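Local coordinates for protein-glutamine gamma-glutamyltransferase 2 (Pagrus major, PDB 1G0D) that probably catalyses the calcium-dependent joining of protein-bound glutamine to lysine side chains and other primary amines, releasing ammonia and cross-linking or aminating proteins, at residues C367-I376 and K384-V394; W598-N609 and S642-P653. One frame throughout, in Å; residues are numbered along the deposited sequence.

Interaction 1. Residues C367-I376 and K384-V394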
loop_
_atom_site.group_PDB
_atom_site.type_symbol
_atom_site.label_atom_id
_atom_site.label_comp_id
_atom_site.label_asym_id
_atom_site.label_seq_id
_atom_site.Cartn_x
_atom_site.Cartn_y
_atom_site.Cartn_z
ATOM N N CYS A 367 1.432 -0.436 -14.859
ATOM C CA CYS A 367 1.039 -0.851 -13.518
ATOM C C CYS A 367 0.490 -2.272 -13.705
ATOM O O CYS A 367 0.284 -2.704 -14.861
ATOM C CB CYS A 367 -0.057 0.070 -12.988
ATOM S SG CYS A 367 -1.729 -0.225 -13.720
ATOM N N CYS A 368 0.253 -2.988 -12.593
ATOM C CA CYS A 368 -0.281 -4.360 -12.645
ATOM C C CYS A 368 -1.670 -4.589 -12.032
ATOM O O CYS A 368 -2.022 -3.989 -11.019
ATOM C CB CYS A 368 0.699 -5.326 -11.985
ATOM S SG CYS A 368 1.997 -5.840 -13.142
ATOM N N GLY A 369 -2.446 -5.476 -12.663
ATOM C CA GLY A 369 -3.759 -5.816 -12.165
ATOM C C GLY A 369 -4.902 -4.926 -12.596
ATOM O O GLY A 369 -4.689 -3.963 -13.302
ATOM N N PRO A 370 -6.130 -5.188 -12.121
ATOM C CA PRO A 370 -6.491 -6.248 -11.173
ATOM C C PRO A 370 -6.343 -7.677 -11.637
ATOM O O PRO A 370 -6.952 -8.086 -12.617
ATOM C CB PRO A 370 -7.934 -5.921 -10.820
ATOM C CG PRO A 370 -8.424 -5.264 -11.972
ATOM C CD PRO A 370 -7.312 -4.430 -12.524
ATOM N N CYS A 371 -5.544 -8.440 -10.891
ATOM C CA CYS A 371 -5.284 -9.850 -11.185
ATOM C C CYS A 371 -5.749 -10.784 -10.056
ATOM O O CYS A 371 -5.332 -10.651 -8.919
ATOM C CB CYS A 371 -3.772 -10.080 -11.422
ATOM S SG CYS A 371 -3.402 -11.822 -11.698
ATOM N N PRO A 372 -6.598 -11.769 -10.373
ATOM C CA PRO A 372 -7.050 -12.675 -9.329
ATOM C C PRO A 372 -5.910 -13.327 -8.592
ATOM O O PRO A 372 -5.077 -13.960 -9.210
ATOM C CB PRO A 372 -7.847 -13.713 -10.100
ATOM C CG PRO A 372 -8.375 -12.957 -11.288
ATOM C CD PRO A 372 -7.198 -12.115 -11.676
ATOM N N VAL A 373 -5.852 -13.184 -7.282
ATOM C CA VAL A 373 -4.815 -13.877 -6.529
ATOM C C VAL A 373 -4.978 -15.414 -6.739
ATOM O O VAL A 373 -4.032 -16.187 -6.573
ATOM C CB VAL A 373 -4.949 -13.601 -5.037
ATOM C CG1 VAL A 373 -3.937 -14.403 -4.272
ATOM C CG2 VAL A 373 -4.796 -12.145 -4.778
ATOM N N ALA A 374 -6.186 -15.850 -7.103
ATOM C CA ALA A 374 -6.466 -17.277 -7.333
ATOM C C ALA A 374 -5.854 -17.776 -8.620
ATOM O O ALA A 374 -5.526 -18.958 -8.717
ATOM C CB ALA A 374 -7.960 -17.530 -7.372
ATOM N N ALA A 375 -5.729 -16.882 -9.609
ATOM C CA ALA A 375 -5.139 -17.219 -10.902
ATOM C C ALA A 375 -3.667 -17.416 -10.645
ATOM O O ALA A 375 -3.012 -18.194 -11.318
ATOM C CB ALA A 375 -5.339 -16.105 -11.900
ATOM N N ILE A 376 -3.132 -16.709 -9.666
ATOM C CA ILE A 376 -1.721 -16.889 -9.341
ATOM C C ILE A 376 -1.554 -18.260 -8.672
ATOM O O ILE A 376 -0.761 -19.100 -9.120
ATOM C CB ILE A 376 -1.196 -15.766 -8.384
ATOM C CG1 ILE A 376 -1.387 -14.379 -9.032
ATOM C CG2 ILE A 376 0.260 -16.009 -8.048
ATOM C CD1 ILE A 376 -0.757 -14.259 -10.379
ATOM N N LYS A 384 -7.027 -11.456 -17.568
ATOM C CA LYS A 384 -6.602 -10.087 -17.344
ATOM C C LYS A 384 -6.825 -9.803 -15.859
ATOM O O LYS A 384 -7.761 -10.349 -15.279
ATOM C CB LYS A 384 -7.405 -9.117 -18.198
ATOM C CG LYS A 384 -8.799 -9.513 -18.395
ATOM C CD LYS A 384 -9.457 -8.527 -19.345
ATOM C CE LYS A 384 -10.817 -9.034 -19.905
ATOM N NZ LYS A 384 -11.855 -9.186 -18.854
ATOM N N TYR A 385 -5.966 -8.989 -15.229
ATOM C CA TYR A 385 -4.817 -8.345 -15.874
ATOM C C TYR A 385 -3.423 -8.606 -15.295
ATOM O O TYR A 385 -3.203 -8.591 -14.073
ATOM C CB TYR A 385 -4.985 -6.838 -15.877
ATOM C CG TYR A 385 -6.316 -6.335 -16.331
ATOM C CD1 TYR A 385 -6.454 -5.751 -17.581
ATOM C CD2 TYR A 385 -7.437 -6.371 -15.490
ATOM C CE1 TYR A 385 -7.663 -5.207 -17.991
ATOM C CE2 TYR A 385 -8.670 -5.820 -15.901
ATOM C CZ TYR A 385 -8.758 -5.239 -17.155
ATOM O OH TYR A 385 -9.918 -4.662 -17.583
ATOM N N ASP A 386 -2.484 -8.797 -16.223
ATOM C CA ASP A 386 -1.062 -8.982 -15.936
ATOM C C ASP A 386 -0.659 -10.139 -15.043
ATOM O O ASP A 386 0.295 -10.044 -14.271
ATOM C CB ASP A 386 -0.526 -7.660 -15.405
ATOM C CG ASP A 386 -1.103 -6.457 -16.166
ATOM O OD1 ASP A 386 -0.875 -6.361 -17.382
ATOM O OD2 ASP A 386 -1.789 -5.604 -15.571
ATOM N N ALA A 387 -1.373 -11.250 -15.191
ATOM C CA ALA A 387 -1.113 -12.448 -14.421
ATOM C C ALA A 387 0.318 -12.969 -14.505
ATOM O O ALA A 387 0.852 -13.415 -13.484
ATOM C CB ALA A 387 -2.064 -13.511 -14.827
ATOM N N PRO A 388 0.959 -12.938 -15.709
ATOM C CA PRO A 388 2.343 -13.438 -15.839
ATOM C C PRO A 388 3.311 -12.679 -14.989
ATOM O O PRO A 388 4.200 -13.260 -14.368
ATOM C CB PRO A 388 2.664 -13.279 -17.327
ATOM C CG PRO A 388 1.349 -13.246 -17.991
ATOM C CD PRO A 388 0.451 -12.503 -17.028
ATOM N N PHE A 389 3.128 -11.371 -14.953
ATOM C CA PHE A 389 3.996 -10.524 -14.176
ATOM C C PHE A 389 3.819 -10.726 -12.723
ATOM O O PHE A 389 4.805 -10.721 -11.990
ATOM C CB PHE A 389 3.764 -9.067 -14.495
ATOM C CG PHE A 389 4.410 -8.666 -15.748
ATOM C CD1 PHE A 389 3.754 -8.852 -16.969
ATOM C CD2 PHE A 389 5.724 -8.234 -15.746
ATOM C CE1 PHE A 389 4.413 -8.626 -18.164
ATOM C CE2 PHE A 389 6.383 -8.002 -16.948
ATOM C CZ PHE A 389 5.727 -8.202 -18.151
ATOM N N VAL A 390 2.570 -10.899 -12.293
ATOM C CA VAL A 390 2.290 -11.105 -10.878
ATOM C C VAL A 390 2.648 -12.521 -10.428
ATOM O O VAL A 390 3.013 -12.737 -9.290
ATOM C CB VAL A 390 0.825 -10.827 -10.550
ATOM C CG1 VAL A 390 0.563 -11.166 -9.050
ATOM C CG2 VAL A 390 0.494 -9.361 -10.904
ATOM N N PHE A 391 2.571 -13.479 -11.336
ATOM C CA PHE A 391 2.951 -14.844 -11.003
ATOM C C PHE A 391 4.502 -14.889 -10.879
ATOM O O PHE A 391 5.045 -15.631 -10.062
ATOM C CB PHE A 391 2.455 -15.787 -12.113
ATOM C CG PHE A 391 2.758 -17.242 -11.867
ATOM C CD1 PHE A 391 3.985 -17.791 -12.231
ATOM C CD2 PHE A 391 1.823 -18.069 -11.277
ATOM C CE1 PHE A 391 4.265 -19.133 -12.007
ATOM C CE2 PHE A 391 2.103 -19.419 -11.051
ATOM C CZ PHE A 391 3.320 -19.942 -11.413
ATOM N N ALA A 392 5.218 -14.084 -11.673
ATOM C CA ALA A 392 6.694 -14.073 -11.642
ATOM C C ALA A 392 7.208 -13.495 -10.362
ATOM O O ALA A 392 8.159 -13.981 -9.765
ATOM C CB ALA A 392 7.250 -13.265 -12.795
ATOM N N GLU A 393 6.566 -12.419 -9.959
ATOM C CA GLU A 393 6.909 -11.698 -8.746
ATOM C C GLU A 393 7.103 -12.604 -7.529
ATOM O O GLU A 393 7.973 -12.407 -6.682
ATOM C CB GLU A 393 5.775 -10.702 -8.475
ATOM C CG GLU A 393 5.836 -10.003 -7.151
ATOM C CD GLU A 393 6.812 -8.869 -7.178
ATOM O OE1 GLU A 393 7.566 -8.745 -6.190
ATOM O OE2 GLU A 393 6.824 -8.109 -8.189
ATOM N N VAL A 394 6.277 -13.622 -7.493
ATOM C CA VAL A 394 6.187 -14.549 -6.399
ATOM C C VAL A 394 6.743 -15.963 -6.743
ATOM O O VAL A 394 6.969 -16.771 -5.846
ATOM C CB VAL A 394 4.653 -14.493 -6.013
ATOM C CG1 VAL A 394 3.952 -15.744 -6.369
ATOM C CG2 VAL A 394 4.473 -14.104 -4.620
#

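Interaction 2. Residues W598-N609 and S642-P653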
loop_
_atom_site.group_PDB
_atom_site.type_symbol
_atom_site.label_atom_id
_atom_site.label_comp_id
_atom_site.label_asym_id
_atom_site.label_seq_id
_atom_site.Cartn_x
_atom_site.Cartn_y
_atom_site.Cartn_z
ATOM N N TRP A 598 -11.764 17.613 20.960
ATOM C CA TRP A 598 -11.735 19.065 21.018
ATOM C C TRP A 598 -11.210 19.625 22.321
ATOM O O TRP A 598 -11.510 20.757 22.660
ATOM C CB TRP A 598 -13.120 19.593 20.785
ATOM C CG TRP A 598 -13.661 19.110 19.517
ATOM C CD1 TRP A 598 -14.847 18.488 19.327
ATOM C CD2 TRP A 598 -13.079 19.276 18.218
ATOM N NE1 TRP A 598 -15.056 18.257 17.988
ATOM C CE2 TRP A 598 -13.987 18.731 17.282
ATOM C CE3 TRP A 598 -11.882 19.835 17.754
ATOM C CZ2 TRP A 598 -13.740 18.728 15.903
ATOM C CZ3 TRP A 598 -11.633 19.831 16.376
ATOM C CH2 TRP A 598 -12.565 19.280 15.469
ATOM N N GLU A 599 -10.450 18.815 23.047
ATOM C CA GLU A 599 -9.859 19.191 24.315
ATOM C C GLU A 599 -8.342 19.161 24.095
ATOM O O GLU A 599 -7.757 18.125 23.738
ATOM C CB GLU A 599 -10.233 18.155 25.382
ATOM C CG GLU A 599 -10.565 18.672 26.764
ATOM C CD GLU A 599 -12.053 18.625 27.033
ATOM O OE1 GLU A 599 -12.798 19.368 26.349
ATOM O OE2 GLU A 599 -12.480 17.851 27.921
ATOM N N PRO A 600 -7.690 20.312 24.264
ATOM C CA PRO A 600 -6.247 20.458 24.097
ATOM C C PRO A 600 -5.405 19.500 24.907
ATOM O O PRO A 600 -5.556 19.420 26.123
ATOM C CB PRO A 600 -6.001 21.904 24.506
ATOM C CG PRO A 600 -7.292 22.599 24.155
ATOM C CD PRO A 600 -8.333 21.603 24.559
ATOM N N LEU A 601 -4.496 18.786 24.235
ATOM C CA LEU A 601 -3.606 17.854 24.935
ATOM C C LEU A 601 -2.174 18.002 24.428
ATOM O O LEU A 601 -1.946 18.618 23.369
ATOM C CB LEU A 601 -4.052 16.392 24.773
ATOM C CG LEU A 601 -4.469 15.864 23.409
ATOM C CD1 LEU A 601 -3.291 15.873 22.467
ATOM C CD2 LEU A 601 -5.011 14.468 23.573
ATOM N N THR A 602 -1.227 17.433 25.190
ATOM C CA THR A 602 0.208 17.475 24.875
ATOM C C THR A 602 0.823 16.082 24.727
ATOM O O THR A 602 0.744 15.233 25.631
ATOM C CB THR A 602 1.010 18.267 25.964
ATOM O OG1 THR A 602 0.473 19.582 26.055
ATOM C CG2 THR A 602 2.484 18.418 25.599
ATOM N N ALA A 603 1.441 15.897 23.558
ATOM C CA ALA A 603 2.128 14.677 23.149
ATOM C C ALA A 603 3.620 14.952 23.293
ATOM O O ALA A 603 4.098 16.050 22.985
ATOM C CB ALA A 603 1.783 14.341 21.685
ATOM N N TYR A 604 4.344 13.933 23.740
ATOM C CA TYR A 604 5.770 14.017 24.011
ATOM C C TYR A 604 6.591 12.971 23.294
ATOM O O TYR A 604 6.379 11.781 23.489
ATOM C CB TYR A 604 6.012 13.827 25.502
ATOM C CG TYR A 604 5.364 14.881 26.350
ATOM C CD1 TYR A 604 4.066 14.726 26.817
ATOM C CD2 TYR A 604 6.037 16.068 26.650
ATOM C CE1 TYR A 604 3.447 15.737 27.555
ATOM C CE2 TYR A 604 5.433 17.077 27.381
ATOM C CZ TYR A 604 4.136 16.915 27.830
ATOM O OH TYR A 604 3.523 17.949 28.509
ATOM N N VAL A 605 7.554 13.396 22.491
ATOM C CA VAL A 605 8.395 12.424 21.817
ATOM C C VAL A 605 9.846 12.666 22.227
ATOM O O VAL A 605 10.258 13.802 22.433
ATOM C CB VAL A 605 8.161 12.479 20.276
ATOM C CG1 VAL A 605 7.806 13.876 19.862
ATOM C CG2 VAL A 605 9.336 11.897 19.539
ATOM N N SER A 606 10.601 11.585 22.392
ATOM C CA SER A 606 11.988 11.686 22.833
ATOM C C SER A 606 12.863 10.485 22.462
ATOM O O SER A 606 12.381 9.366 22.400
ATOM C CB SER A 606 11.999 11.818 24.352
ATOM O OG SER A 606 12.292 10.573 24.979
ATOM N N PHE A 607 14.155 10.709 22.235
ATOM C CA PHE A 607 15.080 9.609 21.930
ATOM C C PHE A 607 16.513 10.012 22.257
ATOM O O PHE A 607 16.773 11.136 22.656
ATOM C CB PHE A 607 14.928 9.117 20.456
ATOM C CG PHE A 607 15.798 9.836 19.438
ATOM C CD1 PHE A 607 16.962 9.241 18.957
ATOM C CD2 PHE A 607 15.405 11.062 18.895
ATOM C CE1 PHE A 607 17.720 9.846 17.953
ATOM C CE2 PHE A 607 16.154 11.679 17.890
ATOM C CZ PHE A 607 17.319 11.059 17.420
ATOM N N THR A 608 17.433 9.068 22.129
ATOM C CA THR A 608 18.835 9.332 22.405
ATOM C C THR A 608 19.689 9.077 21.180
ATOM O O THR A 608 19.660 7.999 20.622
ATOM C CB THR A 608 19.366 8.428 23.544
ATOM O OG1 THR A 608 18.804 8.839 24.796
ATOM C CG2 THR A 608 20.869 8.537 23.640
ATOM N N ASN A 609 20.446 10.077 20.765
ATOM C CA ASN A 609 21.344 9.944 19.631
ATOM C C ASN A 609 22.273 8.724 19.806
ATOM O O ASN A 609 23.094 8.694 20.708
ATOM C CB ASN A 609 22.179 11.209 19.539
ATOM C CG ASN A 609 23.076 11.227 18.344
ATOM O OD1 ASN A 609 23.095 10.282 17.561
ATOM N ND2 ASN A 609 23.835 12.313 18.191
ATOM N N SER A 642 25.312 10.938 21.108
ATOM C CA SER A 642 24.776 10.216 22.264
ATOM C C SER A 642 23.900 11.074 23.193
ATOM O O SER A 642 23.676 10.717 24.352
ATOM C CB SER A 642 25.922 9.592 23.071
ATOM O OG SER A 642 26.906 9.052 22.214
ATOM N N GLY A 643 23.388 12.190 22.688
ATOM C CA GLY A 643 22.547 13.033 23.521
ATOM C C GLY A 643 21.055 12.791 23.352
ATOM O O GLY A 643 20.601 12.443 22.264
ATOM N N LYS A 644 20.283 12.972 24.422
ATOM C CA LYS A 644 18.835 12.773 24.347
ATOM C C LYS A 644 18.092 13.983 23.781
ATOM O O LYS A 644 18.349 15.114 24.181
ATOM C CB LYS A 644 18.246 12.438 25.725
ATOM C CG LYS A 644 16.715 12.270 25.721
ATOM C CD LYS A 644 16.149 11.998 27.109
ATOM C CE LYS A 644 16.522 10.582 27.608
ATOM N NZ LYS A 644 16.172 10.293 29.052
ATOM N N VAL A 645 17.176 13.717 22.845
ATOM C CA VAL A 645 16.348 14.729 22.188
ATOM C C VAL A 645 14.969 14.651 22.773
ATOM O O VAL A 645 14.489 13.567 23.089
ATOM C CB VAL A 645 16.203 14.450 20.704
ATOM C CG1 VAL A 645 15.991 15.731 19.962
ATOM C CG2 VAL A 645 17.413 13.751 20.204
ATOM N N SER A 646 14.311 15.786 22.924
ATOM C CA SER A 646 12.974 15.751 23.502
ATOM C C SER A 646 12.134 16.943 23.126
ATOM O O SER A 646 12.479 18.059 23.501
ATOM C CB SER A 646 13.050 15.689 25.031
ATOM O OG SER A 646 14.125 14.862 25.467
ATOM N N VAL A 647 11.044 16.701 22.383
ATOM C CA VAL A 647 10.095 17.755 21.981
ATOM C C VAL A 647 8.701 17.386 22.479
ATOM O O VAL A 647 8.499 16.339 23.132
ATOM C CB VAL A 647 9.920 17.901 20.465
ATOM C CG1 VAL A 647 10.875 18.906 19.933
ATOM C CG2 VAL A 647 10.066 16.554 19.786
ATOM N N LYS A 648 7.746 18.261 22.155
ATOM C CA LYS A 648 6.364 18.052 22.503
ATOM C C LYS A 648 5.548 19.002 21.680
ATOM O O LYS A 648 6.035 20.029 21.254
ATOM C CB LYS A 648 6.136 18.285 23.982
ATOM C CG LYS A 648 6.848 19.454 24.536
ATOM C CD LYS A 648 5.941 20.638 24.549
ATOM C CE LYS A 648 6.312 21.545 25.686
ATOM N NZ LYS A 648 6.573 20.783 26.953
ATOM N N LEU A 649 4.295 18.646 21.457
ATOM C CA LEU A 649 3.377 19.431 20.633
ATOM C C LEU A 649 2.021 19.437 21.351
ATOM O O LEU A 649 1.690 18.488 22.055
ATOM C CB LEU A 649 3.208 18.717 19.283
ATOM C CG LEU A 649 3.029 19.396 17.912
ATOM C CD1 LEU A 649 2.458 18.368 16.928
ATOM C CD2 LEU A 649 2.116 20.615 17.987
ATOM N N SER A 650 1.235 20.489 21.193
ATOM C CA SER A 650 -0.081 20.501 21.809
ATOM C C SER A 650 -1.076 20.475 20.694
ATOM O O SER A 650 -0.814 21.052 19.640
ATOM C CB SER A 650 -0.309 21.761 22.595
ATOM O OG SER A 650 -0.521 21.441 23.957
ATOM N N PHE A 651 -2.197 19.787 20.893
ATOM C CA PHE A 651 -3.233 19.731 19.870
ATOM C C PHE A 651 -4.527 19.167 20.461
ATOM O O PHE A 651 -4.521 18.615 21.569
ATOM C CB PHE A 651 -2.755 18.915 18.662
ATOM C CG PHE A 651 -2.625 17.451 18.929
ATOM C CD1 PHE A 651 -1.498 16.948 19.558
ATOM C CD2 PHE A 651 -3.647 16.573 18.582
ATOM C CE1 PHE A 651 -1.399 15.592 19.844
ATOM C CE2 PHE A 651 -3.546 15.228 18.869
ATOM C CZ PHE A 651 -2.425 14.740 19.503
ATOM N N SER A 652 -5.634 19.335 19.740
ATOM C CA SER A 652 -6.936 18.870 20.210
ATOM C C SER A 652 -7.514 17.803 19.273
ATOM O O SER A 652 -7.909 18.116 18.144
ATOM C CB SER A 652 -7.890 20.063 20.291
ATOM O OG SER A 652 -7.594 20.886 21.414
ATOM N N PRO A 653 -7.614 16.538 19.739
ATOM C CA PRO A 653 -8.157 15.528 18.831
ATOM C C PRO A 653 -9.380 16.022 18.032
ATOM O O PRO A 653 -10.076 16.948 18.437
ATOM C CB PRO A 653 -8.443 14.351 19.756
ATOM C CG PRO A 653 -7.415 14.494 20.833
ATOM C CD PRO A 653 -7.302 15.974 21.066
HETATM O O HOH W 1 4.014 20.633 28.696
#

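Interaction 1. Residues C367-I376 and K384-V394
Lys384 meets Pro372 with its backbone: its O lies 4.1 Å from Pro372 CD, while its ammonium group turns to Asp343 in a salt bridge. Next comes Tyr385, whose N donates to Pro370 O at 2.9 Å, from a position 44° out of the carbonyl plane. The same oxygen sits at the edge of the tyrosine ring, and the pyrrolidine lies side by side with that ring. Each of these two residues follows a cis peptide bond, Gly369-Pro370 and Lys384-Tyr385.

Asp386 binds strand 368-372 through its carboxylate: with CG anti to its own carbonyl carbon (chi1 -40°), OD2 lies 3.0 Å from Gly369 N, which meets its anti lone pair. The bond is bent, 143° at the hydrogen. Arg217 pairs with this OD2 and also takes Gly369 O, so one guanidinium ties both segments together.

Once helix 387-395 has begun, the contact becomes apolar. Ala387 CB packs on Cys371 SG at 3.8 Å, and Phe389 CB lies beside Cys368 SG. Val390 has two uses: CG2 faces Cys368 CB, while CG1 meets Ile376 CD1 at 3.6 Å, the two side chains crossing at about a right angle. Ile376 is a knob in the hole formed by Ala387, Val390, Phe391 and Val394. Phe391 presents its ring edge to Ile376 O (CE2 to O 3.5 Å), and Val394 CG1 closes the far end against Ile376 CG2, 4.1 Å away.

Polar bonds thus fix the outer strand of the catalytic-core sheet to the turn before the helix, and apolar contacts, two of them through cysteine sulfurs, line the helix itself. Together they place this unit between the catalytic Asp355, touched by Cys368, and Asn395, a probable calcium ligand beside Phe391.

Interaction 2. Residues W598-N609 and S642-P653
Leu601 lies across the ring of Phe651 where strands 601-608 and 644-651 pair antiparallel in the C-terminal immunoglobulin-like domain. Their axes run at 172°, and paired backbone bonds recur at Leu601-Phe651, Ala603-Leu649, Val605-Val647 and Phe607-Val645.

The tight side is the one carrying these residues; here Val605, Val645, Val647 and Leu649 pack on strand 619-624, and Val647, Leu649 and Phe651 on strand 628-634. Leu601 CD1 stands over the Phe651 face in a CH-pi contact, 3.4 Å from the centroid and 18° off the normal, while Ala603 CB touches the ring edge in its plane. With CG set between the backbone N and the carbonyl carbon (chi1 70°), Phe651 brings its ring over to the partner strand. Replacing it by an alanine would probably strip Leu601 CD1 of its aromatic support and open a gap beside Ala603 CB and Leu628. Farther along, Val605 CG1 meets Val647 CG2 at 3.5 Å, and Phe607 CE2 reaches Val645 CG2 at 3.4 Å.

The other side, with Thr602, Tyr604, Ser606 and Thr608 opposite Ser650, Lys648, Ser646 and Lys644, is looser and largely polar. Thr602 OG1 and Ser650 OG share a hydrogen bond of 3.0 Å, and the Lys648 chain runs alongside the tyrosine ring, CB 3.5 Å from Tyr604 CD2. One water bridges the two ends, 2.7 Å from Tyr604 OH and accepting from Lys648 NZ at 3.1 Å.

Overall arrangement
Interaction 1 and interaction 2 belong to separate domains and share no sheet. Their centres are 44 Å apart, on opposite sides of the centre of the chain, and their nearest atoms stay about 32 Å from each other. Along the chain they come in series: 367-376 with 384-394 closes in the catalytic core before 598-609 with 642-653 opens in the C-terminal domain. The first joins the edge strand of a four-stranded antiparallel sheet to helix 387-395; the second pairs two strands of a three-stranded sheet. Interaction 1 lies beside the catalytic Asp355, whereas interaction 2 joins its strands away from the annotated sites, with no direct contact to couple them.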